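Local coordinates for CT296 (Chlamydia trachomatis, PDB 3QH6), which is of unknown function but structurally resembles Fe(II) 2-oxoglutarate-dependent enzymes, at residues H18-F23 against W124-S129; S112-L117 against A145-F150; E102-D107 against G130-D135. All blocks are in the same frame, centred on the assembly; numbering follows the deposited sequence. Where two conformers were deposited one is given.

Interaction 1: residues H18-F23 against W124-S129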
loop_
_atom_site.group_PDB
_atom_site.type_symbol
_atom_site.label_atom_id
_atom_site.label_comp_id
_atom_site.label_asym_id
_atom_site.label_seq_id
_atom_site.Cartn_x
_atom_site.Cartn_y
_atom_site.Cartn_z
ATOM N N HIS A 18 14.200 6.736 8.465
ATOM C CA HIS A 18 14.178 6.985 7.020
ATOM C C HIS A 18 12.887 7.595 6.494
ATOM O O HIS A 18 12.891 8.193 5.415
ATOM C CB HIS A 18 14.431 5.674 6.257
ATOM C CG HIS A 18 15.754 5.062 6.560
ATOM N ND1 HIS A 18 16.927 5.506 5.986
ATOM C CD2 HIS A 18 16.107 4.089 7.432
ATOM C CE1 HIS A 18 17.941 4.806 6.464
ATOM N NE2 HIS A 18 17.472 3.942 7.346
ATOM N N GLY A 19 11.796 7.465 7.243
ATOM C CA GLY A 19 10.471 7.876 6.766
ATOM C C GLY A 19 9.746 6.924 5.808
ATOM O O GLY A 19 8.732 7.265 5.224
ATOM N N HIS A 20 10.260 5.700 5.644
ATOM C CA HIS A 20 9.564 4.720 4.861
ATOM C C HIS A 20 10.100 3.377 5.332
ATOM O O HIS A 20 11.161 3.315 5.975
ATOM C CB HIS A 20 9.839 4.870 3.348
ATOM C CG HIS A 20 11.270 4.610 2.962
ATOM N ND1 HIS A 20 12.172 5.627 2.711
ATOM C CD2 HIS A 20 11.956 3.451 2.796
ATOM C CE1 HIS A 20 13.356 5.100 2.419
ATOM N NE2 HIS A 20 13.247 3.784 2.454
ATOM N N ILE A 21 9.383 2.340 4.989
ATOM C CA ILE A 21 9.911 0.973 5.173
ATOM C C ILE A 21 9.249 0.065 4.157
ATOM O O ILE A 21 8.022 0.112 3.944
ATOM C CB ILE A 21 9.680 0.471 6.626
ATOM C CG1 ILE A 21 10.222 -0.943 6.796
ATOM C CG2 ILE A 21 8.191 0.509 7.018
ATOM C CD1 ILE A 21 10.331 -1.406 8.287
ATOM N N LEU A 22 10.058 -0.778 3.528
ATOM C CA LEU A 22 9.592 -1.704 2.497
ATOM C C LEU A 22 9.496 -3.111 3.050
ATOM O O LEU A 22 10.467 -3.588 3.638
ATOM C CB LEU A 22 10.646 -1.699 1.355
ATOM C CG LEU A 22 10.398 -2.724 0.235
ATOM C CD1 LEU A 22 9.052 -2.494 -0.427
ATOM C CD2 LEU A 22 11.508 -2.677 -0.826
ATOM N N PHE A 23 8.358 -3.787 2.850
ATOM C CA PHE A 23 8.172 -5.178 3.326
ATOM C C PHE A 23 7.927 -6.126 2.181
ATOM O O PHE A 23 7.018 -5.908 1.373
ATOM C CB PHE A 23 6.930 -5.291 4.253
ATOM C CG PHE A 23 7.134 -4.715 5.624
ATOM C CD1 PHE A 23 6.654 -3.469 5.953
ATOM C CD2 PHE A 23 7.790 -5.441 6.595
ATOM C CE1 PHE A 23 6.852 -2.940 7.217
ATOM C CE2 PHE A 23 7.979 -4.905 7.845
ATOM C CZ PHE A 23 7.508 -3.679 8.156
ATOM N N TRP A 124 4.465 -7.122 -2.299
ATOM C CA TRP A 124 5.419 -6.231 -1.590
ATOM C C TRP A 124 4.725 -4.892 -1.320
ATOM O O TRP A 124 3.962 -4.422 -2.154
ATOM C CB TRP A 124 6.682 -5.970 -2.420
ATOM C CG TRP A 124 7.687 -7.125 -2.513
ATOM C CD1 TRP A 124 7.445 -8.409 -2.929
ATOM C CD2 TRP A 124 9.089 -7.058 -2.219
ATOM N NE1 TRP A 124 8.612 -9.148 -2.901
ATOM C CE2 TRP A 124 9.635 -8.341 -2.469
ATOM C CE3 TRP A 124 9.938 -6.040 -1.763
ATOM C CZ2 TRP A 124 10.995 -8.630 -2.274
ATOM C CZ3 TRP A 124 11.291 -6.330 -1.567
ATOM C CH2 TRP A 124 11.801 -7.620 -1.819
ATOM N N GLY A 125 4.941 -4.293 -0.158
ATOM C CA GLY A 125 4.357 -2.979 0.091
ATOM C C GLY A 125 5.332 -2.031 0.766
ATOM O O GLY A 125 6.190 -2.445 1.525
ATOM N N LEU A 126 5.195 -0.744 0.473
ATOM C CA LEU A 126 6.061 0.293 1.023
ATOM C C LEU A 126 5.210 1.253 1.839
ATOM O O LEU A 126 4.265 1.826 1.287
ATOM C CB LEU A 126 6.772 1.049 -0.139
ATOM C CG LEU A 126 7.659 2.268 0.198
ATOM C CD1 LEU A 126 8.907 1.842 0.986
ATOM C CD2 LEU A 126 8.081 3.025 -1.057
ATOM N N PHE A 127 5.482 1.396 3.141
ATOM C CA PHE A 127 4.832 2.443 3.924
ATOM C C PHE A 127 5.725 3.676 3.810
ATOM O O PHE A 127 6.934 3.556 3.950
ATOM C CB PHE A 127 4.759 2.122 5.401
ATOM C CG PHE A 127 3.828 0.967 5.745
ATOM C CD1 PHE A 127 4.266 -0.348 5.601
ATOM C CD2 PHE A 127 2.551 1.218 6.255
ATOM C CE1 PHE A 127 3.440 -1.428 5.963
ATOM C CE2 PHE A 127 1.699 0.141 6.614
ATOM C CZ PHE A 127 2.136 -1.169 6.457
ATOM N N PHE A 128 5.154 4.859 3.626
ATOM C CA PHE A 128 5.984 6.053 3.569
ATOM C C PHE A 128 5.134 7.279 3.839
ATOM O O PHE A 128 3.915 7.220 3.751
ATOM C CB PHE A 128 6.642 6.201 2.175
ATOM C CG PHE A 128 5.648 6.440 1.026
ATOM C CD1 PHE A 128 5.418 7.727 0.541
ATOM C CD2 PHE A 128 4.977 5.372 0.428
ATOM C CE1 PHE A 128 4.525 7.945 -0.503
ATOM C CE2 PHE A 128 4.073 5.574 -0.611
ATOM C CZ PHE A 128 3.845 6.867 -1.080
ATOM N N SER A 129 5.763 8.417 4.129
ATOM C CA SER A 129 4.974 9.629 4.175
ATOM C C SER A 129 5.585 10.670 3.269
ATOM O O SER A 129 6.740 10.589 2.927
ATOM C CB SER A 129 4.777 10.133 5.615
ATOM O OG SER A 129 5.843 10.916 6.059
HETATM O O HOH W 1 7.350 9.170 7.418
#
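F23 and F127 carry much of the side-chain contact where strand 20-23 pairs antiparallel with strand 125-128 along one edge of the five-stranded antiparallel sheet, a sheet consistent with the family's place in the cupin clan. The two side chains cross at a slant, and F23 CD1 comes up to the edge of the F127 ring, 3.8 Å from F127 CE1. I21 shares this face, its side chain lying alongside F127 and pointing the same way. Its CG2 branch meets F127 CB, whereas CG1, anti to the backbone N (chi1 180°), carries the end of the side chain off toward helix 9-18. F127 in turn packs against helix 77-85.

H20, L22, L126 and F128 occupy the other face. L126 CD1 reaches across to L22 CB and also lies near the H20 imidazole, 3.9 Å from H20 CD2, while the CB atoms of H20 and F128 meet directly. L22 has its CG anti to the backbone N (chi1 174°), from where both methyls approach the indole of W124 along its rim: L22 CD2 is 3.7 Å from W124 CZ3. K121 adds a cation-pi contact to the same indole.

Two pairs of backbone bonds, I21 with F127 and F23 with G125, hold the strands. The bond from F23 N to G125 O, 2.9 Å long, is almost straight at 177°. Beyond them, G19 breaks from helix 9-18 with positive phi, and S129 N makes only a weak 3.4 Å bond to G19 O. There water 1 donates to G19 O and lies 2.7 Å from S129 OG.

Interaction 2: residues S112-L117 against A145-F150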
loop_
_atom_site.group_PDB
_atom_site.type_symbol
_atom_site.label_atom_id
_atom_site.label_comp_id
_atom_site.label_asym_id
_atom_site.label_seq_id
_atom_site.Cartn_x
_atom_site.Cartn_y
_atom_site.Cartn_z
ATOM N N SER A 112 1.198 6.824 3.552
ATOM C CA SER A 112 0.742 6.091 2.366
ATOM C C SER A 112 1.255 4.641 2.355
ATOM O O SER A 112 2.272 4.316 2.985
ATOM C CB SER A 112 1.176 6.826 1.089
ATOM O OG SER A 112 0.622 8.134 1.030
ATOM N N VAL A 113 0.587 3.772 1.599
ATOM C CA VAL A 113 1.144 2.449 1.365
ATOM C C VAL A 113 1.087 2.178 -0.111
ATOM O O VAL A 113 0.034 2.312 -0.729
ATOM C CB VAL A 113 0.361 1.352 2.115
ATOM C CG1 VAL A 113 0.854 -0.062 1.669
ATOM C CG2 VAL A 113 0.517 1.538 3.603
ATOM N N LEU A 114 2.221 1.819 -0.689
ATOM C CA LEU A 114 2.248 1.418 -2.090
ATOM C C LEU A 114 2.248 -0.094 -2.054
ATOM O O LEU A 114 3.137 -0.691 -1.485
ATOM C CB LEU A 114 3.518 1.968 -2.779
ATOM C CG LEU A 114 3.786 1.642 -4.258
ATOM C CD1 LEU A 114 3.934 0.140 -4.501
ATOM C CD2 LEU A 114 2.704 2.197 -5.120
ATOM N N LEU A 115 1.237 -0.718 -2.635
ATOM C CA LEU A 115 1.187 -2.176 -2.656
ATOM C C LEU A 115 1.321 -2.663 -4.082
ATOM O O LEU A 115 0.543 -2.284 -4.935
ATOM C CB LEU A 115 -0.135 -2.618 -2.053
ATOM C CG LEU A 115 -0.413 -4.106 -1.904
ATOM C CD1 LEU A 115 0.583 -4.817 -0.977
ATOM C CD2 LEU A 115 -1.795 -4.207 -1.353
ATOM N N CYS A 116 2.326 -3.476 -4.360
ATOM C CA CYS A 116 2.512 -3.967 -5.727
ATOM C C CYS A 116 1.523 -5.138 -5.992
ATOM O O CYS A 116 1.371 -6.030 -5.138
ATOM C CB CYS A 116 3.966 -4.360 -5.947
ATOM S SG CYS A 116 4.264 -4.983 -7.607
ATOM N N LEU A 117 0.827 -5.106 -7.138
ATOM C CA LEU A 117 -0.293 -6.025 -7.407
ATOM C C LEU A 117 0.107 -7.206 -8.292
ATOM O O LEU A 117 -0.568 -8.234 -8.284
ATOM C CB LEU A 117 -1.491 -5.295 -8.064
ATOM C CG LEU A 117 -2.219 -4.246 -7.213
ATOM C CD1 LEU A 117 -3.437 -3.713 -7.951
ATOM C CD2 LEU A 117 -2.629 -4.820 -5.853
ATOM N N ALA A 145 0.473 -1.238 -9.502
ATOM C CA ALA A 145 0.483 -1.102 -8.068
ATOM C C ALA A 145 -0.687 -0.228 -7.680
ATOM O O ALA A 145 -1.305 0.424 -8.531
ATOM C CB ALA A 145 1.807 -0.486 -7.605
ATOM N N ILE A 146 -1.008 -0.220 -6.396
ATOM C CA ILE A 146 -2.056 0.673 -5.916
ATOM C C ILE A 146 -1.500 1.473 -4.743
ATOM O O ILE A 146 -0.831 0.925 -3.867
ATOM C CB ILE A 146 -3.373 -0.090 -5.553
ATOM C CG1 ILE A 146 -4.500 0.896 -5.196
ATOM C CG2 ILE A 146 -3.183 -1.138 -4.407
ATOM C CD1 ILE A 146 -5.837 0.185 -5.057
ATOM N N ILE A 147 -1.674 2.795 -4.791
ATOM C CA ILE A 147 -1.240 3.628 -3.695
ATOM C C ILE A 147 -2.453 3.900 -2.829
ATOM O O ILE A 147 -3.523 4.235 -3.327
ATOM C CB ILE A 147 -0.580 4.954 -4.177
ATOM C CG1 ILE A 147 -0.135 5.766 -2.964
ATOM C CG2 ILE A 147 -1.511 5.766 -5.082
ATOM C CD1 ILE A 147 1.252 5.342 -2.449
ATOM N N LEU A 148 -2.274 3.718 -1.530
ATOM C CA LEU A 148 -3.359 3.808 -0.563
ATOM C C LEU A 148 -3.008 4.944 0.364
ATOM O O LEU A 148 -1.917 4.953 0.906
ATOM C CB LEU A 148 -3.411 2.508 0.256
ATOM C CG LEU A 148 -3.653 1.244 -0.588
ATOM C CD1 LEU A 148 -3.386 -0.004 0.253
ATOM C CD2 LEU A 148 -5.069 1.258 -1.135
ATOM N N ARG A 149 -3.918 5.893 0.552
ATOM C CA ARG A 149 -3.638 7.032 1.393
ATOM C C ARG A 149 -4.387 6.902 2.700
ATOM O O ARG A 149 -5.612 6.823 2.699
ATOM C CB ARG A 149 -4.078 8.332 0.685
ATOM C CG ARG A 149 -3.606 8.486 -0.755
ATOM C CD ARG A 149 -2.070 8.541 -0.840
ATOM N NE ARG A 149 -1.672 8.967 -2.183
ATOM C CZ ARG A 149 -0.449 9.313 -2.534
ATOM N NH1 ARG A 149 0.520 9.295 -1.632
ATOM N NH2 ARG A 149 -0.201 9.706 -3.790
ATOM N N PHE A 150 -3.686 7.022 3.829
ATOM C CA PHE A 150 -4.360 6.830 5.125
ATOM C C PHE A 150 -4.334 8.103 5.940
ATOM O O PHE A 150 -3.294 8.728 6.046
ATOM C CB PHE A 150 -3.691 5.702 5.941
ATOM C CG PHE A 150 -3.850 4.343 5.332
ATOM C CD1 PHE A 150 -4.958 3.556 5.627
ATOM C CD2 PHE A 150 -2.927 3.862 4.420
ATOM C CE1 PHE A 150 -5.120 2.277 5.024
ATOM C CE2 PHE A 150 -3.094 2.602 3.841
ATOM C CZ PHE A 150 -4.184 1.827 4.139
#
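S112 and R149 face each other as a non-hydrogen-bonded pair at one end of the antiparallel ladder between strands 111-116 and 145-151, and their side chains supply the polar link that the backbone lacks at this position. R149 NH1 donates to S112 OG over 2.9 Å at 157°, with the hydroxyl oxygen at the edge of the guanidinium and almost in its plane. The bend of the arginine chain at chi2 (-63°) turns the group back toward the serine. R149 NH2 is taken by L105 O, while NE has only a long, weak ion pair with D107 OD2, which is held mainly by a salt bridge to R94 NE. NH1 and NH2 of this buried guanidinium are thus satisfied by hydrogen bonds, NE at most weakly.

The backbone polar groups are met regularly. V113 and L148 exchange two bonds, V113 N to L148 O at 2.9 Å and L148 N to V113 O at 2.8 Å. L115 and I146 do the same, with L115 N to I146 O nearly straight at 176°. Three of the four acceptors also receive CA-H...O contacts, as from S112 CA to L148 O at 3.2 Å. On the other edge of strand 111-116, S112, L114 and C116 bond to strand 125-128 and the residues leading into it.

The remaining side-chain contacts are hydrocarbon. A145 CB sits 3.8 Å from both L114 CD1 and L114 CD2, the L117 side chain crosses that of I146 at a slant, CD2 touching CG2, and V113 CG2 approaches the F150 ring obliquely at CE2. Helix 66-75 covers L115, I146, L148 and F150, helix 29-42 packs on L117, and strand 91-98 continues the sheet beyond 145-151.

Interaction 3: residues E102-D107 against G130-D135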
loop_
_atom_site.group_PDB
_atom_site.type_symbol
_atom_site.label_atom_id
_atom_site.label_comp_id
_atom_site.label_asym_id
_atom_site.label_seq_id
_atom_site.Cartn_x
_atom_site.Cartn_y
_atom_site.Cartn_z
ATOM N N GLU A 102 5.858 7.281 -11.519
ATOM C CA GLU A 102 5.800 8.710 -11.741
ATOM C C GLU A 102 4.394 9.248 -11.499
ATOM O O GLU A 102 4.185 10.464 -11.378
ATOM C CB GLU A 102 6.227 9.024 -13.179
ATOM C CG GLU A 102 7.724 8.835 -13.449
ATOM C CD GLU A 102 8.136 7.370 -13.620
ATOM O OE1 GLU A 102 7.262 6.510 -13.883
ATOM O OE2 GLU A 102 9.344 7.074 -13.490
ATOM N N GLU A 103 3.428 8.335 -11.430
ATOM C CA GLU A 103 2.019 8.709 -11.301
ATOM C C GLU A 103 1.673 8.967 -9.836
ATOM O O GLU A 103 0.626 9.536 -9.500
ATOM C CB GLU A 103 1.144 7.605 -11.919
ATOM C CG GLU A 103 1.201 7.607 -13.457
ATOM C CD GLU A 103 0.527 6.408 -14.099
ATOM O OE1 GLU A 103 0.345 5.373 -13.419
ATOM O OE2 GLU A 103 0.181 6.503 -15.296
ATOM N N ILE A 104 2.584 8.581 -8.960
ATOM C CA ILE A 104 2.389 8.732 -7.525
ATOM C C ILE A 104 2.840 10.116 -7.128
ATOM O O ILE A 104 4.042 10.361 -6.968
ATOM C CB ILE A 104 3.257 7.714 -6.755
ATOM C CG1 ILE A 104 2.985 6.299 -7.261
ATOM C CG2 ILE A 104 3.025 7.837 -5.246
ATOM C CD1 ILE A 104 3.889 5.255 -6.624
ATOM N N LEU A 105 1.901 11.038 -6.968
ATOM C CA LEU A 105 2.300 12.430 -6.691
ATOM C C LEU A 105 2.208 12.722 -5.197
ATOM O O LEU A 105 1.758 11.880 -4.440
ATOM C CB LEU A 105 1.394 13.389 -7.463
ATOM C CG LEU A 105 1.267 12.989 -8.923
ATOM C CD1 LEU A 105 0.200 13.810 -9.644
ATOM C CD2 LEU A 105 2.619 13.160 -9.552
ATOM N N PHE A 106 2.620 13.913 -4.769
ATOM C CA PHE A 106 2.541 14.264 -3.353
ATOM C C PHE A 106 1.104 14.215 -2.799
ATOM O O PHE A 106 0.158 14.699 -3.426
ATOM C CB PHE A 106 3.144 15.683 -3.116
ATOM C CG PHE A 106 3.072 16.131 -1.669
ATOM C CD1 PHE A 106 3.945 15.614 -0.736
ATOM C CD2 PHE A 106 2.147 17.073 -1.246
ATOM C CE1 PHE A 106 3.885 16.007 0.591
ATOM C CE2 PHE A 106 2.097 17.470 0.080
ATOM C CZ PHE A 106 2.985 16.922 1.001
ATOM N N ASP A 107 0.964 13.664 -1.594
ATOM C CA ASP A 107 -0.293 13.684 -0.855
ATOM C C ASP A 107 0.089 13.925 0.594
ATOM O O ASP A 107 1.062 13.356 1.084
ATOM C CB ASP A 107 -1.020 12.323 -1.020
ATOM C CG ASP A 107 -2.411 12.307 -0.401
ATOM O OD1 ASP A 107 -2.509 12.383 0.838
ATOM O OD2 ASP A 107 -3.409 12.141 -1.144
ATOM N N GLY A 130 4.789 11.637 2.864
ATOM C CA GLY A 130 5.275 12.647 1.922
ATOM C C GLY A 130 5.434 12.121 0.503
ATOM O O GLY A 130 4.704 11.246 0.069
ATOM N N GLU A 131 6.390 12.664 -0.235
ATOM C CA GLU A 131 6.627 12.252 -1.638
ATOM C C GLU A 131 7.112 10.796 -1.723
ATOM O O GLU A 131 7.816 10.318 -0.836
ATOM C CB GLU A 131 7.672 13.183 -2.276
ATOM C CG GLU A 131 7.260 14.677 -2.153
ATOM C CD GLU A 131 7.348 15.427 -3.462
ATOM O OE1 GLU A 131 8.069 14.953 -4.369
ATOM O OE2 GLU A 131 6.699 16.495 -3.581
ATOM N N TYR A 132 6.752 10.115 -2.802
ATOM C CA TYR A 132 7.217 8.753 -3.024
ATOM C C TYR A 132 8.746 8.736 -3.041
ATOM O O TYR A 132 9.370 9.551 -3.744
ATOM C CB TYR A 132 6.657 8.208 -4.348
ATOM C CG TYR A 132 6.916 6.735 -4.534
ATOM C CD1 TYR A 132 6.214 5.802 -3.775
ATOM C CD2 TYR A 132 7.837 6.271 -5.471
ATOM C CE1 TYR A 132 6.433 4.464 -3.929
ATOM C CE2 TYR A 132 8.067 4.917 -5.627
ATOM C CZ TYR A 132 7.359 4.024 -4.846
ATOM O OH TYR A 132 7.544 2.675 -4.969
ATOM N N PRO A 133 9.361 7.820 -2.264
ATOM C CA PRO A 133 10.829 7.805 -2.161
ATOM C C PRO A 133 11.498 7.177 -3.356
ATOM O O PRO A 133 11.127 6.081 -3.801
ATOM C CB PRO A 133 11.084 6.962 -0.904
ATOM C CG PRO A 133 9.928 6.120 -0.777
ATOM C CD PRO A 133 8.749 6.911 -1.280
ATOM N N GLN A 134 12.518 7.867 -3.854
ATOM C CA GLN A 134 13.253 7.419 -5.021
ATOM C C GLN A 134 14.291 6.369 -4.633
ATOM O O GLN A 134 14.869 6.410 -3.540
ATOM C CB GLN A 134 13.907 8.620 -5.718
ATOM C CG GLN A 134 12.896 9.653 -6.222
ATOM C CD GLN A 134 11.888 9.065 -7.204
ATOM O OE1 GLN A 134 10.692 8.953 -6.908
ATOM N NE2 GLN A 134 12.370 8.689 -8.379
ATOM N N ASP A 135 14.500 5.415 -5.533
ATOM C CA ASP A 135 15.494 4.367 -5.343
ATOM C C ASP A 135 15.216 3.502 -4.117
ATOM O O ASP A 135 16.143 3.108 -3.413
ATOM C CB ASP A 135 16.900 4.972 -5.244
HETATM O O HOH W 2 5.078 11.654 -4.528
HETATM O O HOH W 3 3.093 10.776 -2.095
HETATM O O HOH W 4 2.043 12.040 3.200
#
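I104 and F106 pass Y132 and E131 with the two loops running in opposite directions, CA to CA 6.6 Å for I104 and Y132 but 4.9 Å for F106 and E131. No direct hydrogen bond joins the segments; three waters do so instead. Water 2 donates to I104 O at 2.9 Å and accepts from Y132 N at 2.9 Å. Water 3 donates to both L105 O and G130 O, the latter at 2.7 Å, and water 4 bridges D107 O and G130 N. G130 has positive phi (73°) as the chain leaves strand 125-128.

Among the side chains, I104 CD1 stands over the middle of the Y132 ring, 3.8 Å from its centroid, in a CH-pi contact. Y132 CG lies anti to the backbone N (chi1 -171°), which turns the ring under this methyl, while I104 CG2 rests against Y132 CB. The phenol end of Y132 is tied to F137 O, and its ring meets F128 edge-to-face.

F106 and E131 form the outer half. Their side chains cross at roughly a right angle, with the ring and carboxylate planes 35° apart and E131 OE2 nearest to F106 CB. E131 CG is 3.7 Å from F106 CD1, E131 N lies at the ring's edge in its plane, and F106 CE1 is 3.9 Å from G130 CA. A tetraethylene glycol, probably from the crystallisation liquor, is bound near F106.

The pairing is thus partly hydrated: its backbones are joined by single bridging waters, one of them between the buried I104 and Y132, and its direct contacts are mostly apolar, apart from the E131 carboxylate and backbone N beside F106.

How the interactions relate
Interactions 1 and 2 belong to one antiparallel sheet, in which strand 125-128 of the first is neighbour to strand 111-116 of the second, joined by F128 O with S112 N and L126 N with L114 O. Interaction 2 is wholly buried near the centre of the chain, whereas interaction 1 includes the outermost strand 20-23 and is partly exposed. Interaction 3 lies farther out, between loops that lead into and out of these strands, and replaces direct backbone bonds with water. It still meets the sheet: I104 CD1 touches L114 CD2, Y132 and P133 pack on L126, and R149 of interaction 2 packs on D107 of interaction 3.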